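Local atomic coordinates of enoyl-CoA hydratase (Mycolicibacterium smegmatis, PDB entry 7MCM), a protein that probably catalyses the reversible addition of water to (2E)-enoyl-CoA thioesters, giving (3S)-3-hydroxyacyl-CoA in fatty acid metabolism. Residues A6-D11 and W19-P24; A41-A46 and Q103-P108; I52-L57 and R203-I208; F138-F143 and G174-A179. All coordinates share one frame; numbering follows the deposited sequence.

Contact 1 (A6-D11 and W19-P24); sequences APLRID and WTIDVP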
loop_
_atom_site.group_PDB
_atom_site.type_symbol
_atom_site.label_atom_id
_atom_site.label_comp_id
_atom_site.label_asym_id
_atom_site.label_seq_id
_atom_site.Cartn_x
_atom_site.Cartn_y
_atom_site.Cartn_z
ATOM N N ALA B 6 20.983 36.499 2.924
ATOM C CA ALA B 6 20.473 35.397 2.115
ATOM C C ALA B 6 20.410 34.157 2.998
ATOM O O ALA B 6 21.454 33.716 3.494
ATOM C CB ALA B 6 21.362 35.141 0.905
ATOM N N PRO B 7 19.225 33.584 3.238
ATOM C CA PRO B 7 19.110 32.486 4.215
ATOM C C PRO B 7 19.731 31.176 3.775
ATOM O O PRO B 7 19.920 30.295 4.624
ATOM C CB PRO B 7 17.597 32.341 4.397
ATOM C CG PRO B 7 17.013 32.898 3.131
ATOM C CD PRO B 7 17.916 34.009 2.726
ATOM N N LEU B 8 20.042 31.002 2.493
ATOM C CA LEU B 8 20.628 29.753 2.000
ATOM C C LEU B 8 21.697 30.129 0.975
ATOM O O LEU B 8 21.370 30.465 -0.167
ATOM C CB LEU B 8 19.551 28.859 1.396
ATOM C CG LEU B 8 19.922 27.430 1.034
ATOM C CD1 LEU B 8 20.331 26.660 2.280
ATOM C CD2 LEU B 8 18.768 26.732 0.306
ATOM N N ARG B 9 22.969 30.085 1.385
ATOM C CA ARG B 9 24.072 30.399 0.478
ATOM C C ARG B 9 24.347 29.204 -0.428
ATOM O O ARG B 9 24.460 28.069 0.047
ATOM C CB ARG B 9 25.343 30.751 1.253
ATOM C CG ARG B 9 25.193 31.883 2.251
ATOM C CD ARG B 9 26.543 32.501 2.611
ATOM N NE ARG B 9 27.145 31.867 3.780
ATOM C CZ ARG B 9 28.107 30.954 3.721
ATOM N NH1 ARG B 9 28.597 30.541 2.561
ATOM N NH2 ARG B 9 28.584 30.440 4.854
ATOM N N ILE B 10 24.482 29.453 -1.725
ATOM C CA ILE B 10 24.678 28.381 -2.694
ATOM C C ILE B 10 26.039 28.555 -3.351
ATOM O O ILE B 10 26.302 29.582 -3.983
ATOM C CB ILE B 10 23.543 28.326 -3.723
ATOM C CG1 ILE B 10 22.231 27.996 -2.995
ATOM C CG2 ILE B 10 23.822 27.245 -4.749
ATOM C CD1 ILE B 10 21.014 28.032 -3.863
ATOM N N ASP B 11 26.916 27.570 -3.143
ATOM C CA ASP B 11 28.259 27.517 -3.712
ATOM C C ASP B 11 28.329 26.345 -4.677
ATOM O O ASP B 11 27.737 25.298 -4.417
ATOM C CB ASP B 11 29.319 27.302 -2.625
ATOM C CG ASP B 11 29.363 28.425 -1.612
ATOM O OD1 ASP B 11 29.177 29.593 -2.006
ATOM O OD2 ASP B 11 29.577 28.132 -0.415
ATOM N N TRP B 19 24.874 23.979 -0.093
ATOM C CA TRP B 19 23.835 24.859 0.427
ATOM C C TRP B 19 24.119 25.064 1.906
ATOM O O TRP B 19 24.141 24.094 2.671
ATOM C CB TRP B 19 22.447 24.250 0.244
ATOM C CG TRP B 19 22.069 23.918 -1.170
ATOM C CD1 TRP B 19 22.779 24.188 -2.306
ATOM C CD2 TRP B 19 20.877 23.247 -1.590
ATOM N NE1 TRP B 19 22.093 23.736 -3.408
ATOM C CE2 TRP B 19 20.923 23.153 -2.994
ATOM C CE3 TRP B 19 19.768 22.722 -0.911
ATOM C CZ2 TRP B 19 19.899 22.559 -3.734
ATOM C CZ3 TRP B 19 18.759 22.131 -1.644
ATOM C CH2 TRP B 19 18.834 22.043 -3.040
ATOM N N THR B 20 24.350 26.316 2.308
ATOM C CA THR B 20 24.662 26.635 3.694
ATOM C C THR B 20 23.491 27.419 4.274
ATOM O O THR B 20 23.214 28.546 3.841
ATOM C CB THR B 20 25.963 27.426 3.813
ATOM O OG1 THR B 20 27.017 26.724 3.147
ATOM C CG2 THR B 20 26.333 27.576 5.267
ATOM N N ILE B 21 22.810 26.814 5.257
ATOM C CA ILE B 21 21.750 27.505 5.979
ATOM C C ILE B 21 22.360 28.679 6.717
ATOM O O ILE B 21 23.339 28.518 7.456
ATOM C CB ILE B 21 21.069 26.544 6.963
ATOM C CG1 ILE B 21 20.540 25.303 6.235
ATOM C CG2 ILE B 21 19.956 27.284 7.751
ATOM C CD1 ILE B 21 20.178 24.157 7.178
ATOM N N ASP B 22 21.798 29.883 6.516
ATOM C CA ASP B 22 22.407 31.080 7.111
ATOM C C ASP B 22 21.294 32.000 7.642
ATOM O O ASP B 22 20.920 33.000 7.026
ATOM C CB ASP B 22 23.324 31.786 6.097
ATOM C CG ASP B 22 24.326 32.746 6.757
ATOM O OD1 ASP B 22 24.258 32.940 7.992
ATOM O OD2 ASP B 22 25.193 33.299 6.038
ATOM N N VAL B 23 20.763 31.658 8.815
ATOM C CA VAL B 23 19.769 32.489 9.494
ATOM C C VAL B 23 20.352 32.854 10.854
ATOM O O VAL B 23 19.984 32.248 11.871
ATOM C CB VAL B 23 18.415 31.765 9.605
ATOM C CG1 VAL B 23 17.335 32.687 10.140
ATOM C CG2 VAL B 23 18.001 31.212 8.249
ATOM N N PRO B 24 21.283 33.811 10.912
ATOM C CA PRO B 24 22.053 34.015 12.146
ATOM C C PRO B 24 21.257 34.617 13.290
ATOM O O PRO B 24 21.685 34.483 14.438
ATOM C CB PRO B 24 23.172 34.975 11.706
ATOM C CG PRO B 24 22.578 35.738 10.574
ATOM C CD PRO B 24 21.699 34.740 9.843
HETATM O O HOH W 1 24.122 34.390 3.740
HETATM O O HOH W 2 27.303 27.204 0.512
#

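Contact 2 (A41-A46 and Q103-P108); sequences AAVDAA and QRCEVP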
loop_
_atom_site.group_PDB
_atom_site.type_symbol
_atom_site.label_atom_id
_atom_site.label_comp_id
_atom_site.label_asym_id
_atom_site.label_seq_id
_atom_site.Cartn_x
_atom_site.Cartn_y
_atom_site.Cartn_z
ATOM N N ALA B 41 13.453 27.248 -4.166
ATOM C CA ALA B 41 14.159 27.715 -5.360
ATOM C C ALA B 41 15.432 26.909 -5.610
ATOM O O ALA B 41 15.739 26.564 -6.756
ATOM C CB ALA B 41 14.482 29.202 -5.233
ATOM N N ALA B 42 16.182 26.593 -4.546
ATOM C CA ALA B 42 17.431 25.852 -4.703
ATOM C C ALA B 42 17.180 24.457 -5.259
ATOM O O ALA B 42 17.918 23.988 -6.134
ATOM C CB ALA B 42 18.168 25.771 -3.366
ATOM N N VAL B 43 16.150 23.774 -4.758
ATOM C CA VAL B 43 15.806 22.457 -5.289
ATOM C C VAL B 43 15.434 22.560 -6.762
ATOM O O VAL B 43 15.913 21.783 -7.596
ATOM C CB VAL B 43 14.677 21.814 -4.461
ATOM C CG1 VAL B 43 14.108 20.582 -5.191
ATOM C CG2 VAL B 43 15.212 21.391 -3.107
ATOM N N ASP B 44 14.568 23.515 -7.105
ATOM C CA ASP B 44 14.154 23.641 -8.496
ATOM C C ASP B 44 15.331 23.991 -9.404
ATOM O O ASP B 44 15.394 23.533 -10.552
ATOM C CB ASP B 44 13.033 24.674 -8.624
ATOM C CG ASP B 44 11.724 24.172 -8.046
ATOM O OD1 ASP B 44 11.642 22.956 -7.764
ATOM O OD2 ASP B 44 10.784 24.974 -7.882
ATOM N N ALA B 45 16.261 24.818 -8.919
ATOM C CA ALA B 45 17.408 25.193 -9.742
ATOM C C ALA B 45 18.375 24.028 -9.900
ATOM O O ALA B 45 18.973 23.850 -10.967
ATOM C CB ALA B 45 18.123 26.402 -9.142
ATOM N N ALA B 46 18.553 23.235 -8.848
ATOM C CA ALA B 46 19.440 22.081 -8.944
ATOM C C ALA B 46 18.858 21.019 -9.871
ATOM O O ALA B 46 19.588 20.420 -10.666
ATOM C CB ALA B 46 19.714 21.518 -7.546
ATOM N N GLN B 103 11.529 15.825 -1.500
ATOM C CA GLN B 103 10.901 14.719 -2.210
ATOM C C GLN B 103 10.982 14.889 -3.711
ATOM O O GLN B 103 11.000 13.893 -4.436
ATOM C CB GLN B 103 9.429 14.591 -1.812
ATOM C CG GLN B 103 9.152 13.838 -0.525
ATOM C CD GLN B 103 9.653 12.402 -0.580
ATOM O OE1 GLN B 103 10.654 12.045 0.048
ATOM N NE2 GLN B 103 8.942 11.564 -1.339
ATOM N N ARG B 104 10.972 16.122 -4.203
ATOM C CA ARG B 104 11.091 16.337 -5.634
ATOM C C ARG B 104 12.520 16.660 -6.058
ATOM O O ARG B 104 12.772 16.833 -7.258
ATOM C CB ARG B 104 10.115 17.426 -6.096
ATOM C CG ARG B 104 10.530 18.827 -5.744
ATOM C CD ARG B 104 9.630 19.891 -6.390
ATOM N NE ARG B 104 10.087 21.230 -6.026
ATOM C CZ ARG B 104 9.707 21.868 -4.925
ATOM N NH1 ARG B 104 8.825 21.341 -4.088
ATOM N NH2 ARG B 104 10.226 23.064 -4.654
ATOM N N CYS B 105 13.465 16.704 -5.115
ATOM C CA CYS B 105 14.865 16.935 -5.459
ATOM C C CYS B 105 15.460 15.700 -6.117
ATOM O O CYS B 105 15.557 14.639 -5.485
ATOM C CB CYS B 105 15.671 17.304 -4.219
ATOM S SG CYS B 105 17.374 17.803 -4.602
ATOM N N GLU B 106 15.919 15.861 -7.362
ATOM C CA GLU B 106 16.429 14.743 -8.144
ATOM C C GLU B 106 17.877 14.403 -7.833
ATOM O O GLU B 106 18.343 13.338 -8.248
ATOM C CB GLU B 106 16.313 15.033 -9.635
ATOM C CG GLU B 106 14.939 15.429 -10.068
ATOM C CD GLU B 106 14.899 15.753 -11.541
ATOM O OE1 GLU B 106 15.907 15.485 -12.242
ATOM O OE2 GLU B 106 13.859 16.278 -11.997
ATOM N N VAL B 107 18.611 15.280 -7.160
ATOM C CA VAL B 107 20.017 14.988 -6.912
ATOM C C VAL B 107 20.166 14.505 -5.474
ATOM O O VAL B 107 19.398 14.924 -4.593
ATOM C CB VAL B 107 20.919 16.203 -7.217
ATOM C CG1 VAL B 107 20.511 16.867 -8.541
ATOM C CG2 VAL B 107 20.903 17.190 -6.106
ATOM N N PRO B 108 21.118 13.604 -5.210
ATOM C CA PRO B 108 21.394 13.187 -3.830
ATOM C C PRO B 108 21.810 14.368 -2.964
ATOM O O PRO B 108 22.511 15.276 -3.418
ATOM C CB PRO B 108 22.544 12.186 -3.979
ATOM C CG PRO B 108 22.625 11.850 -5.424
ATOM C CD PRO B 108 21.923 12.890 -6.209
#

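Contact 3 (I52-L57 and R203-I208); sequences ISVVIL and RLAERI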
loop_
_atom_site.group_PDB
_atom_site.type_symbol
_atom_site.label_atom_id
_atom_site.label_comp_id
_atom_site.label_asym_id
_atom_site.label_seq_id
_atom_site.Cartn_x
_atom_site.Cartn_y
_atom_site.Cartn_z
ATOM N N ILE B 52 24.642 19.546 -12.310
ATOM C CA ILE B 52 24.717 19.285 -10.873
ATOM C C ILE B 52 24.355 17.832 -10.576
ATOM O O ILE B 52 23.345 17.313 -11.068
ATOM C CB ILE B 52 23.793 20.241 -10.095
ATOM C CG1 ILE B 52 24.097 21.699 -10.445
ATOM C CG2 ILE B 52 23.905 19.995 -8.584
ATOM C CD1 ILE B 52 25.476 22.136 -10.058
ATOM N N SER B 53 25.152 17.184 -9.724
ATOM C CA SER B 53 24.946 15.783 -9.382
ATOM C C SER B 53 24.827 15.505 -7.892
ATOM O O SER B 53 24.329 14.437 -7.530
ATOM C CB SER B 53 26.091 14.915 -9.939
ATOM O OG SER B 53 25.962 14.732 -11.336
ATOM N N VAL B 54 25.303 16.395 -7.023
ATOM C CA VAL B 54 25.284 16.188 -5.574
ATOM C C VAL B 54 25.087 17.542 -4.908
ATOM O O VAL B 54 25.642 18.549 -5.364
ATOM C CB VAL B 54 26.590 15.541 -5.054
ATOM C CG1 VAL B 54 26.437 15.129 -3.598
ATOM C CG2 VAL B 54 27.008 14.360 -5.892
ATOM N N VAL B 55 24.315 17.556 -3.819
ATOM C CA VAL B 55 24.177 18.714 -2.931
ATOM C C VAL B 55 24.711 18.317 -1.565
ATOM O O VAL B 55 24.399 17.230 -1.067
ATOM C CB VAL B 55 22.715 19.205 -2.824
ATOM C CG1 VAL B 55 22.518 20.169 -1.633
ATOM C CG2 VAL B 55 22.285 19.888 -4.102
ATOM N N ILE B 56 25.558 19.172 -0.993
ATOM C CA ILE B 56 25.953 19.092 0.411
ATOM C C ILE B 56 25.172 20.160 1.175
ATOM O O ILE B 56 25.284 21.354 0.873
ATOM C CB ILE B 56 27.460 19.313 0.592
ATOM C CG1 ILE B 56 28.281 18.197 -0.075
ATOM C CG2 ILE B 56 27.778 19.464 2.082
ATOM C CD1 ILE B 56 29.792 18.503 -0.125
ATOM N N LEU B 57 24.408 19.748 2.180
ATOM C CA LEU B 57 23.609 20.668 2.988
ATOM C C LEU B 57 24.242 20.805 4.366
ATOM O O LEU B 57 24.475 19.805 5.045
ATOM C CB LEU B 57 22.164 20.179 3.111
ATOM C CG LEU B 57 21.229 21.001 4.007
ATOM C CD1 LEU B 57 21.026 22.416 3.447
ATOM C CD2 LEU B 57 19.906 20.263 4.166
ATOM N N ARG B 203 34.666 14.689 -0.052
ATOM C CA ARG B 203 35.158 13.391 -0.513
ATOM C C ARG B 203 33.992 12.459 -0.826
ATOM O O ARG B 203 33.954 11.826 -1.886
ATOM C CB ARG B 203 36.081 12.757 0.527
ATOM C CG ARG B 203 37.462 13.350 0.578
ATOM C CD ARG B 203 38.382 12.513 1.454
ATOM N NE ARG B 203 37.912 12.465 2.836
ATOM C CZ ARG B 203 38.319 13.282 3.798
ATOM N NH1 ARG B 203 39.194 14.248 3.561
ATOM N NH2 ARG B 203 37.851 13.117 5.032
ATOM N N LEU B 204 33.004 12.400 0.070
ATOM C CA LEU B 204 31.829 11.566 -0.164
ATOM C C LEU B 204 31.054 12.026 -1.400
ATOM O O LEU B 204 30.631 11.202 -2.216
ATOM C CB LEU B 204 30.931 11.577 1.078
ATOM C CG LEU B 204 29.651 10.736 1.027
ATOM C CD1 LEU B 204 29.962 9.273 0.735
ATOM C CD2 LEU B 204 28.848 10.880 2.346
ATOM N N ALA B 205 30.838 13.341 -1.536
ATOM C CA ALA B 205 30.164 13.884 -2.714
ATOM C C ALA B 205 30.896 13.521 -4.007
ATOM O O ALA B 205 30.260 13.206 -5.019
ATOM C CB ALA B 205 30.039 15.407 -2.583
ATOM N N GLU B 206 32.230 13.581 -3.998
ATOM C CA GLU B 206 33.007 13.260 -5.196
ATOM C C GLU B 206 32.932 11.783 -5.566
ATOM O O GLU B 206 33.086 11.438 -6.745
ATOM C CB GLU B 206 34.460 13.685 -5.016
ATOM C CG GLU B 206 34.719 15.111 -5.512
ATOM C CD GLU B 206 34.444 15.247 -7.012
ATOM O OE1 GLU B 206 34.648 14.252 -7.767
ATOM O OE2 GLU B 206 34.010 16.342 -7.432
ATOM N N ARG B 207 32.724 10.899 -4.588
ATOM C CA ARG B 207 32.536 9.486 -4.921
ATOM C C ARG B 207 31.241 9.263 -5.698
ATOM O O ARG B 207 31.125 8.276 -6.436
ATOM C CB ARG B 207 32.543 8.625 -3.656
ATOM C CG ARG B 207 33.895 8.445 -2.956
ATOM C CD ARG B 207 33.654 7.754 -1.574
ATOM N NE ARG B 207 32.952 6.483 -1.722
ATOM C CZ ARG B 207 32.273 5.862 -0.767
ATOM N NH1 ARG B 207 32.157 6.374 0.445
ATOM N NH2 ARG B 207 31.700 4.691 -1.035
ATOM N N ILE B 208 30.262 10.145 -5.523
ATOM C CA ILE B 208 29.043 10.148 -6.326
ATOM C C ILE B 208 29.235 10.915 -7.624
ATOM O O ILE B 208 28.905 10.418 -8.704
ATOM C CB ILE B 208 27.881 10.747 -5.515
ATOM C CG1 ILE B 208 27.596 9.902 -4.275
ATOM C CG2 ILE B 208 26.640 10.927 -6.386
ATOM C CD1 ILE B 208 26.584 10.551 -3.344
#

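Contact 4 (F138-F143 and G174-A179); sequences FFAESF and GDRVDA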
loop_
_atom_site.group_PDB
_atom_site.type_symbol
_atom_site.label_atom_id
_atom_site.label_comp_id
_atom_site.label_asym_id
_atom_site.label_seq_id
_atom_site.Cartn_x
_atom_site.Cartn_y
_atom_site.Cartn_z
ATOM N N PHE B 138 24.815 17.305 17.518
ATOM C CA PHE B 138 23.870 16.461 18.229
ATOM C C PHE B 138 22.496 16.646 17.609
ATOM O O PHE B 138 22.243 17.608 16.878
ATOM C CB PHE B 138 23.846 16.746 19.736
ATOM C CG PHE B 138 23.373 18.115 20.101
ATOM C CD1 PHE B 138 22.022 18.361 20.304
ATOM C CD2 PHE B 138 24.276 19.148 20.270
ATOM C CE1 PHE B 138 21.577 19.621 20.657
ATOM C CE2 PHE B 138 23.844 20.422 20.634
ATOM C CZ PHE B 138 22.490 20.654 20.832
ATOM N N PHE B 139 21.617 15.687 17.892
ATOM C CA PHE B 139 20.282 15.633 17.325
ATOM C C PHE B 139 19.258 15.597 18.451
ATOM O O PHE B 139 19.498 15.001 19.506
ATOM C CB PHE B 139 20.105 14.394 16.428
ATOM C CG PHE B 139 21.091 14.318 15.299
ATOM C CD1 PHE B 139 22.394 13.891 15.528
ATOM C CD2 PHE B 139 20.723 14.681 14.010
ATOM C CE1 PHE B 139 23.323 13.834 14.486
ATOM C CE2 PHE B 139 21.637 14.614 12.968
ATOM C CZ PHE B 139 22.939 14.187 13.210
ATOM N N ALA B 140 18.127 16.254 18.236
ATOM C CA ALA B 140 17.050 16.214 19.217
ATOM C C ALA B 140 15.730 16.352 18.485
ATOM O O ALA B 140 15.475 17.373 17.834
ATOM C CB ALA B 140 17.197 17.308 20.281
ATOM N N GLU B 141 14.918 15.306 18.577
ATOM C CA GLU B 141 13.516 15.330 18.176
ATOM C C GLU B 141 12.730 15.941 19.337
ATOM O O GLU B 141 11.996 15.269 20.060
ATOM C CB GLU B 141 13.051 13.913 17.845
ATOM C CG GLU B 141 11.755 13.806 17.069
ATOM C CD GLU B 141 11.937 14.176 15.594
ATOM O OE1 GLU B 141 12.429 15.281 15.326
ATOM O OE2 GLU B 141 11.549 13.379 14.713
ATOM N N SER B 142 12.926 17.250 19.524
ATOM C CA SER B 142 12.592 17.916 20.786
ATOM C C SER B 142 11.113 18.242 20.946
ATOM O O SER B 142 10.716 18.680 22.035
ATOM C CB SER B 142 13.392 19.211 20.908
ATOM O OG SER B 142 13.111 20.067 19.812
ATOM N N PHE B 143 10.291 18.009 19.915
ATOM C CA PHE B 143 8.926 18.538 19.883
ATOM C C PHE B 143 8.127 18.169 21.133
ATOM O O PHE B 143 7.449 19.014 21.727
ATOM C CB PHE B 143 8.213 18.007 18.638
ATOM C CG PHE B 143 8.843 18.443 17.355
ATOM C CD1 PHE B 143 8.486 19.645 16.763
ATOM C CD2 PHE B 143 9.817 17.651 16.743
ATOM C CE1 PHE B 143 9.079 20.041 15.560
ATOM C CE2 PHE B 143 10.413 18.046 15.551
ATOM C CZ PHE B 143 10.043 19.234 14.960
ATOM N N GLY B 174 12.308 13.023 23.548
ATOM C CA GLY B 174 12.815 14.281 23.048
ATOM C C GLY B 174 14.249 14.572 23.408
ATOM O O GLY B 174 14.723 15.689 23.159
ATOM N N ASP B 175 14.962 13.613 23.988
ATOM C CA ASP B 175 16.274 13.918 24.540
ATOM C C ASP B 175 17.328 14.016 23.437
ATOM O O ASP B 175 17.173 13.486 22.334
ATOM C CB ASP B 175 16.688 12.847 25.548
ATOM C CG ASP B 175 15.798 12.818 26.758
ATOM O OD1 ASP B 175 15.066 13.807 26.997
ATOM O OD2 ASP B 175 15.833 11.804 27.485
ATOM N N ARG B 176 18.431 14.674 23.766
ATOM C CA ARG B 176 19.501 14.895 22.801
ATOM C C ARG B 176 20.308 13.624 22.591
ATOM O O ARG B 176 20.581 12.890 23.539
ATOM C CB ARG B 176 20.430 16.004 23.279
ATOM C CG ARG B 176 19.785 17.371 23.364
ATOM C CD ARG B 176 20.789 18.390 23.881
ATOM N NE ARG B 176 20.267 19.754 23.848
ATOM C CZ ARG B 176 20.994 20.834 24.105
ATOM N NH1 ARG B 176 22.279 20.742 24.416
ATOM N NH2 ARG B 176 20.416 22.035 24.057
ATOM N N VAL B 177 20.725 13.402 21.347
ATOM C CA VAL B 177 21.549 12.269 20.936
ATOM C C VAL B 177 22.869 12.839 20.417
ATOM O O VAL B 177 22.877 13.590 19.431
ATOM C CB VAL B 177 20.839 11.437 19.854
ATOM C CG1 VAL B 177 21.724 10.280 19.324
ATOM C CG2 VAL B 177 19.483 10.947 20.369
ATOM N N ASP B 178 23.978 12.507 21.080
ATOM C CA ASP B 178 25.246 13.102 20.682
ATOM C C ASP B 178 25.784 12.393 19.436
ATOM O O ASP B 178 25.174 11.459 18.919
ATOM C CB ASP B 178 26.242 13.098 21.850
ATOM C CG ASP B 178 26.604 11.693 22.333
ATOM O OD1 ASP B 178 26.329 10.699 21.635
ATOM O OD2 ASP B 178 27.176 11.582 23.435
ATOM N N ALA B 179 26.928 12.870 18.928
ATOM C CA ALA B 179 27.436 12.374 17.649
ATOM C C ALA B 179 27.816 10.902 17.736
ATOM O O ALA B 179 27.528 10.119 16.819
ATOM C CB ALA B 179 28.632 13.215 17.204
HETATM O O HOH W 3 15.326 13.198 20.481
#

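Contact 1 (A6-D11 and W19-P24)
Trp19 lays its indole beside Ile10, the two side chains running the same way, with Trp19 CD1 3.9 Å from Ile10 CG1. Its CB receives the methyl Leu8 CD1 at 3.8 Å, while the indole NE1 is hydrogen-bonded to Gln17, two residues earlier in the same strand. Thr20 projects from the other face of this antiparallel hairpin and forms a hydrogen-bonded pair with Arg9: Arg9 N reaches Thr20 O, and Thr20 N reaches Arg9 O, both at 2.9 Å. Above the Thr20 side chain spreads one face of the Arg9 guanidinium, whose NH2 lies 3.7 Å from Thr20 CG2. Ile21 returns to the apolar face and meets Leu8 CD1, and helix 33-48 packs over that face through Ala42 and Val43. At Asp22 the backbone N binds Pro7 O at 2.7 Å. With chi1 at -161°, Asp22 swings its carboxylate away from its own N, and OD2 meets Arg9 NE at the guanidinium edge in a weak salt bridge of 3.3 Å, the two planes 83° apart. A water joins the same OD2 to Ala6 O. Val23 closes the row, its CG2 4.0 Å from Pro7 CB. The hairpin thus divides its chemistry: backbone bonds set the register, hydrocarbon faces the helix, and the near-perpendicular ion pair, weak and shared with a water, probably adds only modest attraction.

Contact 2 (A41-A46 and Q103-P108)
Asp44 OD1 receives two N-H groups of Arg104. The stronger bond comes from Arg104 NE, 2.9 Å from Asp44 OD1 and nearly straight at 165°; it arrives on the syn side of the carboxylate and close to the guanidinium plane. Arg104 NH2 adds a weak second bond to Asp44 OD1 at 3.4 Å. The planes of the two groups are 51° apart, so this is a tilted grip on one oxygen in place of a flat, two-oxygen pairing. Arg104 can reach across because its CG stands in the crowded position between backbone N and carbonyl carbon (chi1 75°), after which the chain runs extended to NE. Beneath the ion pair the contact turns apolar. Val43 CG1 rests 4.0 Å from Arg104 CG and 3.8 Å from Cys105 CB, and one turn further along helix 33-48, Ala46 O lies 4.2 Å from Val107 CG1. Helix 33-48 thereby packs against the end of helix 97-104 and the link that leads into strand 109-113 of the main sheet. Asn47 ties down the same link through Glu106 N and Arg104 O, and Asp40, the strongest polar partner of Arg104, forms a salt bridge with its NH2. With Asp40 and Asp44 both facing it, the Arg104 guanidinium is probably well fixed in rotation, an exposed electrostatic tie at the border of a buried hydrocarbon contact.

Contact 3 (I52-L57 and R203-I208)
Val54 meets Ala205 and Ile208 without the help of any ring, carboxylate or guanidinium; the flat group it does touch is the peptide carbonyl of Ala205, whose O stands 3.6 Å from Val54 CG2. The side-chain contacts are all aliphatic, and the two branches of Val54 share the work. CG1, anti to the backbone N at chi1 -170°, lies against the methyl of Ala205, 3.8 Å from its CB. CG2 turns to Ile208 instead and presses on its branch methyl: Val54 CG2 to Ile208 CG2 measures 3.5 Å, tighter than ordinary van der Waals packing. Two residues along the strand, Ile56 stretches its chain toward the helix and brings CD1 to 4.0 Å from the same Ala205 CB, which is therefore flanked by Val54 and Ile56 alike. The small Ala205 side chain lets the backbones draw together, its CA only 6.1 Å from the CA of Val54. In the crotonase fold helices pack along the faces of the central sheet, and here helix 197-209 runs nearly antiparallel to strand 54-59, at 164°, with the short axes 8.8 Å apart. Val55, alternating to the reverse side of the strand, packs on Trp19 and Val107, so strand 54-59 is buried on both faces. Ile110 of the adjacent strand 109-113 extends the apolar surface under Ala205. The outer side of the helix serves the assembly through Arg207, which forms salt bridges with Asp175 and Glu169 of a neighbouring subunit. Ile208, though turned to the strand, also touches Thr173 of that subunit.

Contact 4 (F138-F143 and G174-A179)
Phe138 and Arg176 lie one over the other: the ring and the guanidinium planes are only 22° apart, and Phe138 CZ sits above the centre of the guanidinium, 3.6 Å from Arg176 CZ. The overlap is shifted, since Phe138 CE1 reaches Arg176 NE at 3.5 Å and touches the CD methylene as well. Both torsions prepare it: Phe138 holds CG between its backbone N and carbonyl carbon (chi1 64°), and Arg176 runs extended from CG to NE, which carries the guanidinium across the ring. The methyl of Ala140 packs on the same arginine, its CB 4.0 Å from Arg176 CG. Behind these side chains the backbones pair antiparallel. Phe139 N donates to Val177 O at 2.9 Å, and Val177 N returns a bond to Phe139 O at 2.7 Å. The short, weakly bonded strand 177-178 forms, within this chain, an edge of the small sheet that accompanies the main one in this fold, with strand 138-140 in the middle and 116-118 beyond. The Phe139 ring, on the reverse face from Phe138, turns an edge to Val177 O and packs into helices 120-127 and 179-185. Past Ala140 the direct pairing gives way to water, one molecule accepting from Glu141 N and donating to Asp175 O. Glu141 centres an inverse gamma turn, and its O receives a CA-H contact of 3.3 Å from Gly174 CA, where the chain leaves helix 164-173 with positive phi. Asp175 carries its carboxylate outward to a neighbouring subunit, where Lys210 joins Arg207 as its partner.

In the fold
From the N terminus, contact 1 closes first, a tight hairpin of strands 8-13 and 16-21 on the rim of the main sheet. Contact 2 opens next in helix 33-48, and contact 3 opens in strand 54-59 before contact 2 closes at 103-108, so these two cross. Contact 4 opens and closes wholly within the long excursion that contact 3 completes at 203-208, and it belongs to the smaller sheet. Contact 1 leans on the helix of contact 2 and is a sheet neighbour of contact 3, while between contacts 2 and 3 Pro108 O probably accepts a hydrogen bond from Val55 N. Contact 4 stands apart, its nearest atoms about 10 Å from contact 3 and beyond the chain's centre.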